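Local structure of polyprenyl synthetase (Zymomonas mobilis subsp. mobilis, 4KKM) at residues Leu27-Met30 and Met31-Ala35; Leu74-Val77 and Ala78-Leu82; Ala145-Ile148 and Leu149-Lys153; Cys214-Ala217 and Gly218-Gly222; Gln224-Asp227 and Ile228-Arg231. The protein probably condenses isopentenyl diphosphate with allylic diphosphates to make longer prenyl diphosphates such as farnesyl diphosphate, as a metal-dependent member of the FPP/GGPP synthase family. All coordinates share one frame; numbering follows the deposited sequence. Where two conformers were deposited one is given.

Contact 1 of 5, residues Leu27-Met30 and Met31-Ala35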
loop_
_atom_site.group_PDB
_atom_site.type_symbol
_atom_site.label_atom_id
_atom_site.label_comp_id
_atom_site.label_asym_id
_atom_site.label_seq_id
_atom_site.Cartn_x
_atom_site.Cartn_y
_atom_site.Cartn_z
ATOM N N LEU B 27 10.663 -26.315 -16.430
ATOM C CA LEU B 27 10.773 -25.128 -15.581
ATOM C C LEU B 27 11.130 -23.888 -16.392
ATOM O O LEU B 27 10.493 -22.845 -16.245
ATOM C CB LEU B 27 11.797 -25.325 -14.458
ATOM C CG LEU B 27 11.969 -24.079 -13.579
ATOM C CD1 LEU B 27 10.629 -23.653 -12.973
ATOM C CD2 LEU B 27 13.008 -24.291 -12.488
ATOM N N LYS B 28 12.147 -24.001 -17.241
ATOM C CA LYS B 28 12.549 -22.884 -18.092
ATOM C C LYS B 28 11.384 -22.421 -18.960
ATOM O O LYS B 28 11.156 -21.221 -19.123
ATOM C CB LYS B 28 13.730 -23.265 -18.987
ATOM C CG LYS B 28 14.372 -22.067 -19.682
ATOM C CD LYS B 28 15.108 -22.464 -20.953
ATOM C CE LYS B 28 16.065 -21.364 -21.388
ATOM N NZ LYS B 28 15.899 -20.986 -22.821
ATOM N N THR B 29 10.653 -23.382 -19.516
ATOM C CA THR B 29 9.495 -23.078 -20.347
ATOM C C THR B 29 8.427 -22.333 -19.551
ATOM O O THR B 29 7.916 -21.304 -19.996
ATOM C CB THR B 29 8.893 -24.353 -20.971
ATOM O OG1 THR B 29 9.735 -24.804 -22.039
ATOM C CG2 THR B 29 7.505 -24.073 -21.523
ATOM N N MET B 30 8.102 -22.844 -18.369
ATOM C CA MET B 30 7.131 -22.169 -17.510
ATOM C C MET B 30 7.585 -20.748 -17.177
ATOM O O MET B 30 6.782 -19.816 -17.182
ATOM C CB MET B 30 6.863 -22.971 -16.228
ATOM C CG MET B 30 5.933 -22.255 -15.242
ATOM S SD MET B 30 5.559 -23.182 -13.735
ATOM C CE MET B 30 4.077 -24.046 -14.242
ATOM N N MET B 31 8.877 -20.584 -16.910
ATOM C CA MET B 31 9.423 -19.275 -16.553
ATOM C C MET B 31 9.244 -18.256 -17.676
ATOM O O MET B 31 8.791 -17.135 -17.439
ATOM C CB MET B 31 10.899 -19.387 -16.158
ATOM C CG MET B 31 11.127 -20.021 -14.798
ATOM S SD MET B 31 12.864 -20.261 -14.374
ATOM C CE MET B 31 13.421 -18.565 -14.232
ATOM N N GLU B 32 9.586 -18.654 -18.896
ATOM C CA GLU B 32 9.434 -17.775 -20.053
ATOM C C GLU B 32 7.966 -17.432 -20.301
ATOM O O GLU B 32 7.637 -16.311 -20.687
ATOM C CB GLU B 32 10.051 -18.418 -21.299
ATOM C CG GLU B 32 11.543 -18.692 -21.174
ATOM C CD GLU B 32 12.110 -19.443 -22.368
ATOM O OE1 GLU B 32 11.317 -19.957 -23.184
ATOM O OE2 GLU B 32 13.352 -19.518 -22.490
ATOM N N GLN B 33 7.088 -18.405 -20.074
ATOM C CA GLN B 33 5.652 -18.188 -20.228
ATOM C C GLN B 33 5.107 -17.228 -19.176
ATOM O O GLN B 33 4.368 -16.294 -19.500
ATOM C CB GLN B 33 4.897 -19.513 -20.155
ATOM C CG GLN B 33 4.574 -20.102 -21.509
ATOM C CD GLN B 33 4.500 -21.620 -21.487
ATOM O OE1 GLN B 33 4.148 -22.230 -20.472
ATOM N NE2 GLN B 33 4.842 -22.240 -22.612
ATOM N N VAL B 34 5.458 -17.473 -17.918
ATOM C CA VAL B 34 5.025 -16.608 -16.823
ATOM C C VAL B 34 5.514 -15.178 -17.049
ATOM O O VAL B 34 4.768 -14.215 -16.853
ATOM C CB VAL B 34 5.522 -17.138 -15.462
ATOM C CG1 VAL B 34 5.270 -16.123 -14.357
ATOM C CG2 VAL B 34 4.850 -18.468 -15.129
ATOM N N ALA B 35 6.763 -15.046 -17.492
ATOM C CA ALA B 35 7.333 -13.732 -17.792
ATOM C C ALA B 35 6.509 -12.984 -18.843
ATOM O O ALA B 35 6.209 -11.797 -18.686
ATOM C CB ALA B 35 8.787 -13.870 -18.244
#

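Contact 2 of 5, residues Leu74-Val77 and Ala78-Leu82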
loop_
_atom_site.group_PDB
_atom_site.type_symbol
_atom_site.label_atom_id
_atom_site.label_comp_id
_atom_site.label_asym_id
_atom_site.label_seq_id
_atom_site.Cartn_x
_atom_site.Cartn_y
_atom_site.Cartn_z
ATOM N N LEU B 74 6.006 -16.791 -10.433
ATOM C CA LEU B 74 6.297 -18.184 -10.755
ATOM C C LEU B 74 5.901 -19.108 -9.602
ATOM O O LEU B 74 5.326 -20.174 -9.818
ATOM C CB LEU B 74 7.782 -18.358 -11.090
ATOM C CG LEU B 74 8.252 -19.791 -11.343
ATOM C CD1 LEU B 74 7.625 -20.344 -12.624
ATOM C CD2 LEU B 74 9.777 -19.851 -11.394
ATOM N N LEU B 75 6.211 -18.692 -8.378
ATOM C CA LEU B 75 5.835 -19.468 -7.196
ATOM C C LEU B 75 4.322 -19.567 -7.035
ATOM O O LEU B 75 3.798 -20.622 -6.677
ATOM C CB LEU B 75 6.446 -18.851 -5.935
ATOM C CG LEU B 75 7.952 -19.065 -5.761
ATOM C CD1 LEU B 75 8.486 -18.183 -4.639
ATOM C CD2 LEU B 75 8.243 -20.534 -5.489
ATOM N N VAL B 76 3.621 -18.464 -7.277
ATOM C CA VAL B 76 2.163 -18.481 -7.222
ATOM C C VAL B 76 1.602 -19.470 -8.240
ATOM O O VAL B 76 0.789 -20.335 -7.898
ATOM C CB VAL B 76 1.560 -17.083 -7.483
ATOM C CG1 VAL B 76 0.043 -17.183 -7.629
ATOM C CG2 VAL B 76 1.935 -16.128 -6.358
ATOM N N VAL B 77 2.055 -19.345 -9.483
ATOM C CA VAL B 77 1.588 -20.203 -10.570
ATOM C C VAL B 77 1.884 -21.676 -10.270
ATOM O O VAL B 77 1.014 -22.539 -10.428
ATOM C CB VAL B 77 2.215 -19.793 -11.929
ATOM C CG1 VAL B 77 1.983 -20.871 -12.981
ATOM C CG2 VAL B 77 1.668 -18.440 -12.398
ATOM N N ALA B 78 3.102 -21.959 -9.815
ATOM C CA ALA B 78 3.504 -23.336 -9.525
ATOM C C ALA B 78 2.784 -23.924 -8.315
ATOM O O ALA B 78 2.602 -25.137 -8.227
ATOM C CB ALA B 78 5.023 -23.440 -9.339
ATOM N N THR B 79 2.393 -23.076 -7.371
ATOM C CA THR B 79 1.656 -23.565 -6.210
ATOM C C THR B 79 0.185 -23.785 -6.558
ATOM O O THR B 79 -0.402 -24.800 -6.191
ATOM C CB THR B 79 1.774 -22.620 -4.995
ATOM O OG1 THR B 79 3.155 -22.351 -4.736
ATOM C CG2 THR B 79 1.155 -23.272 -3.759
ATOM N N CYS B 80 -0.411 -22.837 -7.280
ATOM C CA CYS B 80 -1.793 -23.006 -7.730
ATOM C C CYS B 80 -1.952 -24.254 -8.598
ATOM O O CYS B 80 -3.009 -24.894 -8.606
ATOM C CB CYS B 80 -2.282 -21.763 -8.474
ATOM S SG CYS B 80 -2.567 -20.359 -7.391
ATOM N N ALA B 81 -0.884 -24.604 -9.311
ATOM C CA ALA B 81 -0.863 -25.794 -10.156
ATOM C C ALA B 81 -1.054 -27.094 -9.370
ATOM O O ALA B 81 -1.451 -28.113 -9.936
ATOM C CB ALA B 81 0.432 -25.848 -10.960
ATOM N N LEU B 82 -0.768 -27.066 -8.070
ATOM C CA LEU B 82 -0.950 -28.250 -7.225
ATOM C C LEU B 82 -2.415 -28.633 -7.136
ATOM O O LEU B 82 -2.762 -29.795 -6.950
ATOM C CB LEU B 82 -0.451 -27.990 -5.803
ATOM C CG LEU B 82 1.019 -27.640 -5.610
ATOM C CD1 LEU B 82 1.309 -27.289 -4.147
ATOM C CD2 LEU B 82 1.846 -28.809 -6.058
#

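Contact 3 of 5, residues Ala145-Ile148 and Leu149-Lys153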
loop_
_atom_site.group_PDB
_atom_site.type_symbol
_atom_site.label_atom_id
_atom_site.label_comp_id
_atom_site.label_asym_id
_atom_site.label_seq_id
_atom_site.Cartn_x
_atom_site.Cartn_y
_atom_site.Cartn_z
ATOM N N ALA B 145 -1.710 -3.450 -5.912
ATOM C CA ALA B 145 -1.704 -4.852 -5.499
ATOM C C ALA B 145 -3.032 -5.237 -4.854
ATOM O O ALA B 145 -3.585 -6.311 -5.117
ATOM C CB ALA B 145 -0.561 -5.121 -4.519
ATOM N N PHE B 146 -3.544 -4.347 -4.009
ATOM C CA PHE B 146 -4.763 -4.637 -3.257
ATOM C C PHE B 146 -6.006 -4.468 -4.116
ATOM O O PHE B 146 -6.981 -5.212 -3.960
ATOM C CB PHE B 146 -4.824 -3.800 -1.974
ATOM C CG PHE B 146 -3.738 -4.142 -1.004
ATOM C CD1 PHE B 146 -3.841 -5.273 -0.200
ATOM C CD2 PHE B 146 -2.590 -3.372 -0.927
ATOM C CE1 PHE B 146 -2.822 -5.614 0.677
ATOM C CE2 PHE B 146 -1.568 -3.708 -0.054
ATOM C CZ PHE B 146 -1.686 -4.829 0.754
ATOM N N GLU B 147 -5.964 -3.506 -5.038
ATOM C CA GLU B 147 -7.039 -3.373 -6.018
ATOM C C GLU B 147 -7.185 -4.657 -6.827
ATOM O O GLU B 147 -8.297 -5.144 -7.031
ATOM C CB GLU B 147 -6.811 -2.185 -6.967
ATOM C CG GLU B 147 -8.027 -1.923 -7.859
ATOM C CD GLU B 147 -7.819 -0.800 -8.857
ATOM O OE1 GLU B 147 -6.842 -0.036 -8.711
ATOM O OE2 GLU B 147 -8.641 -0.681 -9.793
ATOM N N ILE B 148 -6.059 -5.207 -7.274
ATOM C CA ILE B 148 -6.074 -6.427 -8.085
ATOM C C ILE B 148 -6.685 -7.598 -7.319
ATOM O O ILE B 148 -7.547 -8.313 -7.838
ATOM C CB ILE B 148 -4.648 -6.814 -8.554
ATOM C CG1 ILE B 148 -4.092 -5.780 -9.539
ATOM C CG2 ILE B 148 -4.638 -8.209 -9.192
ATOM C CD1 ILE B 148 -2.581 -5.876 -9.716
ATOM N N LEU B 149 -6.251 -7.787 -6.075
ATOM C CA LEU B 149 -6.736 -8.909 -5.268
ATOM C C LEU B 149 -8.218 -8.810 -4.927
ATOM O O LEU B 149 -8.869 -9.821 -4.653
ATOM C CB LEU B 149 -5.936 -9.038 -3.972
ATOM C CG LEU B 149 -4.508 -9.575 -4.086
ATOM C CD1 LEU B 149 -3.893 -9.705 -2.700
ATOM C CD2 LEU B 149 -4.511 -10.926 -4.803
ATOM N N SER B 150 -8.749 -7.593 -4.932
ATOM C CA SER B 150 -10.133 -7.374 -4.526
ATOM C C SER B 150 -11.142 -7.787 -5.602
ATOM O O SER B 150 -12.298 -8.075 -5.294
ATOM C CB SER B 150 -10.355 -5.906 -4.148
ATOM O OG SER B 150 -10.437 -5.099 -5.310
ATOM N N GLU B 151 -10.701 -7.819 -6.856
ATOM C CA GLU B 151 -11.603 -8.046 -7.989
ATOM C C GLU B 151 -12.126 -9.480 -8.116
ATOM O O GLU B 151 -11.438 -10.445 -7.785
ATOM C CB GLU B 151 -10.937 -7.624 -9.298
ATOM C CG GLU B 151 -10.529 -6.168 -9.343
ATOM C CD GLU B 151 -10.055 -5.751 -10.719
ATOM O OE1 GLU B 151 -9.589 -6.627 -11.476
ATOM O OE2 GLU B 151 -10.163 -4.553 -11.049
ATOM N N GLU B 152 -13.347 -9.611 -8.629
ATOM C CA GLU B 152 -13.988 -10.915 -8.784
ATOM C C GLU B 152 -13.224 -11.860 -9.719
ATOM O O GLU B 152 -13.279 -13.084 -9.559
ATOM C CB GLU B 152 -15.421 -10.726 -9.292
ATOM N N LYS B 153 -12.527 -11.287 -10.699
ATOM C CA LYS B 153 -11.642 -12.042 -11.590
ATOM C C LYS B 153 -10.741 -13.026 -10.843
ATOM O O LYS B 153 -10.339 -14.048 -11.395
ATOM C CB LYS B 153 -10.732 -11.086 -12.371
ATOM C CG LYS B 153 -11.431 -10.105 -13.284
ATOM C CD LYS B 153 -10.414 -9.261 -14.037
ATOM C CE LYS B 153 -11.088 -8.250 -14.946
ATOM N NZ LYS B 153 -10.107 -7.630 -15.879
HETATM O O HOH W 1 -10.874 -2.346 -9.691
HETATM O O HOH W 2 -8.598 -2.936 -12.456
HETATM O O HOH W 3 -7.759 -8.436 -10.646
#

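Contact 4 of 5, residues Cys214-Ala217 and Gly218-Gly222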
loop_
_atom_site.group_PDB
_atom_site.type_symbol
_atom_site.label_atom_id
_atom_site.label_comp_id
_atom_site.label_asym_id
_atom_site.label_seq_id
_atom_site.Cartn_x
_atom_site.Cartn_y
_atom_site.Cartn_z
ATOM N N CYS B 214 3.326 -16.172 -1.519
ATOM C CA CYS B 214 3.201 -16.898 -2.781
ATOM C C CYS B 214 2.694 -18.322 -2.575
ATOM O O CYS B 214 1.818 -18.789 -3.311
ATOM C CB CYS B 214 4.539 -16.929 -3.522
ATOM S SG CYS B 214 5.091 -15.317 -4.115
ATOM N N LEU B 215 3.246 -19.002 -1.575
ATOM C CA LEU B 215 2.883 -20.390 -1.277
ATOM C C LEU B 215 1.518 -20.453 -0.604
ATOM O O LEU B 215 0.685 -21.302 -0.931
ATOM C CB LEU B 215 3.947 -21.054 -0.390
ATOM C CG LEU B 215 5.111 -21.752 -1.118
ATOM C CD1 LEU B 215 4.637 -23.003 -1.854
ATOM C CD2 LEU B 215 5.829 -20.796 -2.081
ATOM N N GLU B 216 1.283 -19.539 0.331
ATOM C CA GLU B 216 0.016 -19.528 1.047
ATOM C C GLU B 216 -1.132 -19.180 0.101
ATOM O O GLU B 216 -2.238 -19.703 0.233
ATOM C CB GLU B 216 0.058 -18.571 2.242
ATOM C CG GLU B 216 -1.212 -18.603 3.090
ATOM C CD GLU B 216 -1.116 -17.770 4.362
ATOM O OE1 GLU B 216 -0.125 -17.025 4.530
ATOM O OE2 GLU B 216 -2.040 -17.866 5.200
ATOM N N ALA B 217 -0.852 -18.318 -0.873
ATOM C CA ALA B 217 -1.860 -17.928 -1.855
ATOM C C ALA B 217 -2.360 -19.134 -2.645
ATOM O O ALA B 217 -3.551 -19.245 -2.947
ATOM C CB ALA B 217 -1.305 -16.859 -2.795
ATOM N N GLY B 218 -1.448 -20.043 -2.974
ATOM C CA GLY B 218 -1.814 -21.265 -3.670
ATOM C C GLY B 218 -2.763 -22.115 -2.849
ATOM O O GLY B 218 -3.757 -22.636 -3.362
ATOM N N ALA B 219 -2.457 -22.246 -1.563
ATOM C CA ALA B 219 -3.306 -22.989 -0.640
ATOM C C ALA B 219 -4.675 -22.333 -0.503
ATOM O O ALA B 219 -5.696 -23.013 -0.473
ATOM C CB ALA B 219 -2.634 -23.104 0.719
ATOM N N ILE B 220 -4.682 -21.006 -0.420
ATOM C CA ILE B 220 -5.917 -20.238 -0.298
ATOM C C ILE B 220 -6.779 -20.376 -1.557
ATOM O O ILE B 220 -7.978 -20.664 -1.471
ATOM C CB ILE B 220 -5.610 -18.751 0.010
ATOM C CG1 ILE B 220 -5.058 -18.611 1.432
ATOM C CG2 ILE B 220 -6.851 -17.879 -0.158
ATOM C CD1 ILE B 220 -4.479 -17.228 1.735
ATOM N N MET B 221 -6.158 -20.203 -2.722
ATOM C CA MET B 221 -6.860 -20.327 -3.996
ATOM C C MET B 221 -7.368 -21.752 -4.192
ATOM O O MET B 221 -8.359 -21.977 -4.887
ATOM C CB MET B 221 -5.965 -19.902 -5.173
ATOM C CG MET B 221 -5.653 -18.394 -5.238
ATOM S SD MET B 221 -7.044 -17.412 -5.843
ATOM C CE MET B 221 -6.947 -17.765 -7.595
ATOM N N GLY B 222 -6.697 -22.711 -3.564
ATOM C CA GLY B 222 -7.070 -24.106 -3.695
ATOM C C GLY B 222 -7.997 -24.615 -2.605
ATOM O O GLY B 222 -8.288 -25.810 -2.553
#

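Contact 5 of 5, residues Gln224-Asp227 and Ile228-Arg231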
loop_
_atom_site.group_PDB
_atom_site.type_symbol
_atom_site.label_atom_id
_atom_site.label_comp_id
_atom_site.label_asym_id
_atom_site.label_seq_id
_atom_site.Cartn_x
_atom_site.Cartn_y
_atom_site.Cartn_z
ATOM N N GLN B 224 -7.437 -25.164 0.497
ATOM C CA GLN B 224 -6.762 -26.275 1.159
ATOM C C GLN B 224 -6.801 -26.177 2.683
ATOM O O GLN B 224 -6.949 -25.089 3.242
ATOM C CB GLN B 224 -5.317 -26.380 0.658
ATOM C CG GLN B 224 -5.230 -26.682 -0.828
ATOM C CD GLN B 224 -5.797 -28.048 -1.157
ATOM O OE1 GLN B 224 -5.329 -29.059 -0.640
ATOM N NE2 GLN B 224 -6.823 -28.081 -1.999
ATOM N N ASN B 225 -6.670 -27.318 3.355
ATOM C CA ASN B 225 -6.712 -27.339 4.812
ATOM C C ASN B 225 -5.438 -26.787 5.457
ATOM O O ASN B 225 -4.467 -26.471 4.769
ATOM C CB ASN B 225 -7.073 -28.739 5.354
ATOM C CG ASN B 225 -5.992 -29.788 5.090
ATOM O OD1 ASN B 225 -4.809 -29.476 4.962
ATOM N ND2 ASN B 225 -6.406 -31.051 5.023
ATOM N N LYS B 226 -5.456 -26.683 6.781
ATOM C CA LYS B 226 -4.356 -26.094 7.534
ATOM C C LYS B 226 -3.058 -26.890 7.393
ATOM O O LYS B 226 -1.976 -26.313 7.278
ATOM C CB LYS B 226 -4.748 -25.961 9.005
ATOM C CG LYS B 226 -3.675 -25.366 9.900
ATOM C CD LYS B 226 -3.212 -24.007 9.398
ATOM C CE LYS B 226 -2.506 -23.221 10.497
ATOM N NZ LYS B 226 -1.845 -24.116 11.486
ATOM N N ASP B 227 -3.169 -28.214 7.399
ATOM C CA ASP B 227 -2.001 -29.076 7.244
ATOM C C ASP B 227 -1.275 -28.815 5.922
ATOM O O ASP B 227 -0.047 -28.747 5.882
ATOM C CB ASP B 227 -2.400 -30.550 7.358
ATOM C CG ASP B 227 -2.825 -30.930 8.765
ATOM O OD1 ASP B 227 -2.980 -30.018 9.607
ATOM O OD2 ASP B 227 -3.011 -32.138 9.032
ATOM N N ILE B 228 -2.040 -28.660 4.846
ATOM C CA ILE B 228 -1.469 -28.381 3.533
ATOM C C ILE B 228 -0.917 -26.954 3.471
ATOM O O ILE B 228 0.140 -26.708 2.886
ATOM C CB ILE B 228 -2.514 -28.602 2.411
ATOM C CG1 ILE B 228 -2.877 -30.088 2.307
ATOM C CG2 ILE B 228 -1.995 -28.091 1.073
ATOM C CD1 ILE B 228 -1.711 -30.963 1.938
ATOM N N ARG B 229 -1.631 -26.012 4.078
ATOM C CA ARG B 229 -1.160 -24.637 4.111
ATOM C C ARG B 229 0.180 -24.542 4.829
ATOM O O ARG B 229 1.093 -23.862 4.357
ATOM C CB ARG B 229 -2.178 -23.702 4.765
ATOM C CG ARG B 229 -1.595 -22.332 5.051
ATOM C CD ARG B 229 -2.636 -21.230 5.113
ATOM N NE ARG B 229 -3.399 -21.210 6.357
ATOM C CZ ARG B 229 -2.895 -20.909 7.551
ATOM N NH1 ARG B 229 -1.607 -20.622 7.686
ATOM N NH2 ARG B 229 -3.683 -20.906 8.617
ATOM N N ASP B 230 0.299 -25.245 5.953
ATOM C CA ASP B 230 1.527 -25.242 6.735
ATOM C C ASP B 230 2.714 -25.856 5.986
ATOM O O ASP B 230 3.822 -25.334 6.052
ATOM C CB ASP B 230 1.316 -25.947 8.078
ATOM C CG ASP B 230 0.520 -25.107 9.055
ATOM O OD1 ASP B 230 0.372 -23.890 8.814
ATOM O OD2 ASP B 230 0.046 -25.660 10.068
ATOM N N ARG B 231 2.482 -26.963 5.287
ATOM C CA ARG B 231 3.527 -27.568 4.467
ATOM C C ARG B 231 4.043 -26.589 3.411
ATOM O O ARG B 231 5.254 -26.460 3.204
ATOM C CB ARG B 231 3.013 -28.830 3.780
ATOM C CG ARG B 231 2.885 -30.037 4.690
ATOM C CD ARG B 231 2.336 -31.221 3.916
ATOM N NE ARG B 231 2.397 -32.453 4.695
ATOM C CZ ARG B 231 3.459 -33.252 4.749
ATOM N NH1 ARG B 231 4.557 -32.957 4.066
ATOM N NH2 ARG B 231 3.416 -34.352 5.484
#

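Contact 1 of 5, residues Leu27-Met30 and Met31-Ala35
Lys28 and Glu32 provide the charged pairing of this stretch. NZ of Lys28 lies 3.0 Å from OE2 of Glu32, forming a salt bridge that is also a hydrogen bond; NZ comes head-on to OE2, in line with its bond to CD. Because CG of Glu32 is anti to its carbonyl carbon (chi1 -61°), the carboxylate leans back over the preceding turn toward the lysine. A looser polar-to-apolar contact follows one residue on, where Thr29 and Gln33 run side by side and CG2 of Thr29 comes 3.4 Å from NE2 of Gln33.

All these residues are exposed, whereas Leu27 and Val34 are buried: helix 24-45 is amphipathic here, and its apolar side lies against helices 71-80 and 306-314. On that side CG of Leu27 approaches SD of Met31 to 4.0 Å, and CG of Met30 meets CG2 of Val34 at 3.9 Å. Met30 and Met31 also touch Leu74.

Beneath the side chains, the main chain repeats one i to i+4 pattern. Leu27 O, Lys28 O, Thr29 O and Met30 O accept from the N-H groups of Met31, Glu32, Gln33 and Val34; the last of these bonds, from Val34 N to Met30 O, spans 2.8 Å.

Contact 2 of 5, residues Leu74-Val77 and Ala78-Leu82
The first torsion of Thr79 (chi1 -52°) sets OG1 beside its own backbone N and back toward Leu75, one turn earlier. From there the hydroxyl donates to Leu75 O over 2.7 Å. Cys80 is turned in a similar sense (chi1 -72°), and SG of Cys80 rests 4.1 Å from CG1 of Val76.

Leu75 O is gripped twice. Besides the hydroxyl it accepts the peptide N-H of Thr79 at 2.9 Å, and the two donors arrive from opposite faces of the carbonyl plane. The same N-H makes a weak second bond to Val76 O. The buried hydroxyl of a helical threonine thus finds its acceptor within its own helix. A valine here would keep much of the shape, but Leu75 O would probably lose one of its two donors and have a methyl group set against it instead.

Around this turn the regular bonds continue, with Cys80 N reaching Val76 O at 2.8 Å and Ala81 N reaching Val77 O at 3.0 Å.

Helix 71-80 is enclosed on several sides: Leu75, Val76 and Thr79 pack on helix 208-221, Val76, Val77 and Cys80 on helix 87-109, and Leu74, Ala78 and Thr79 on helix 306-314.

Contact 3 of 5, residues Ala145-Ile148 and Leu149-Lys153
Glu147 and Glu151 send their carboxylates to the same region, one turn apart, with the two OE2 atoms 4.3 Å from each other. A water bridges the two, donating to both, at 2.8 Å to OE2 of Glu147 and 2.7 Å to OE2 of Glu151, and would probably ease the repulsion. The proximity would probably favour protonation of one carboxylate somewhat, although Arg92 offers OE1 of Glu151 a long, weak ion pair. Another water joins OE1 of Glu151 to Ile148 O, which it meets at 2.8 Å.

These are the last turns of helix 131-150, part of the subunit interface: Phe146 stacks on Phe146 of the second subunit, and Glu147 packs on Ile170 of that subunit. Facing inward, Leu149 lies against helices 87-109 and 158-172, its N bonded to Ala145 O at 3.2 Å.

Between the glutamates in sequence, Ser150 bends back on its own helix. Its OG sits between its backbone N and carbonyl carbon (chi1 76°), from where it donates to Glu147 O at 2.7 Å. The peptide N-H of Ser150 approaches that oxygen from the same face, but from high above the carbonyl plane, at 3.3 Å. An alanine here would remove the hydroxyl and would probably leave Glu147 O with only this ill-placed N-H from across the contact. At Glu151 the backbone leaves helical geometry (psi 148°).

Contact 4 of 5, residues Cys214-Ala217 and Gly218-Gly222
The carboxylate of Glu216 is the flat side-chain group of this stretch, yet it is the methylene behind it that meets Ile220: CG of Glu216 lies 3.8 Å from CD1 of Ile220. With CG anti to the backbone N (chi1 -176°) and the chain extended beyond it, the carboxylate is carried outward to OE1's salt bridge with Lys233, while OE2 has a long, weak ion pair with Arg229.

The other flat groups are peptides. The carbonyl of Glu216 accepts from Ile220 N at 2.8 Å, and CG1 of Ile220, swung back beside its own N (chi1 -70°), leans on the same oxygen at 3.3 Å. Ala217 O receives Met221 N at 2.8 Å, and CG of Met221 lies 3.2 Å from that oxygen. Leu215 O is served less well, by two weak bonds, from Gly218 N at 3.2 Å and from Ala219 N at 3.3 Å. Beyond them Gly222, the first residue to leave helical angles, still donates to Gly218 O.

Small residues let neighbours come close. Ala217 touches helices 87-109 and 158-172, Ala219 faces Leu232 of helix 226-253, and Gly218 presents bare backbone to Thr79 of helix 71-80. A buried helix hemmed in by others on several sides is what the all-alpha isoprenoid synthase fold is built from.

Contact 5 of 5, residues Gln224-Asp227 and Ile228-Arg231
Lys226 and Asp230 form a salt bridge, NZ of Lys226 lying 2.8 Å from OD2 of Asp230 on its syn lone pair. A bend in the lysine at chi2 (56°) curls its chain over the next turn, where CD passes above one face of the Arg229 guanidinium. Arg229 was deposited in two conformers, so that contact is less certain, as is the long 4.0 Å ion pair between NH1 of Arg229 and OD1 of Asp230; OD1 lies well out of the guanidinium plane, so only the charges interact. In the conformer given, the three residues form a loose salt-bridge network, its firm part being Lys226 with Asp230.

The turn that carries them is the start of helix 226-253, and Asn225 is its N-cap. OD1 of Asn225 accepts from Ile228 N at 2.9 Å, nearly along the side-chain C=O axis, the capping bond usual at a helix start, where the first N-H groups have no preceding turn to bond to.

Further out, CB of Gln224 covers CG2 of Ile228 at 3.8 Å, and both residues lean on Phe83. Gln224 is itself tethered by NE2 to Gly222 O, and Arg231 by NH1 to His297 O.

How the contacts relate
Contacts 1, 2, 4 and 5 form a chain of touching neighbours. The centres of contacts 1 and 2 are about 12 Å apart, joined where CE of Met30 packs 4.0 Å from CG1 of Val77. Contacts 2 and 4 are closer, about 8 Å between centres, with CB of Leu75 3.6 Å from CB of Cys214. Contact 4 leads into contact 5 through the loop between their helices, Ala219 O probably accepting from Gln224 N at 2.9 Å. Contact 3 stands apart at the subunit interface, its nearest atoms about 6 Å from contact 4. All five lie away from the calcium site of Asp108 and Asp114, in the family's aspartate-rich motif.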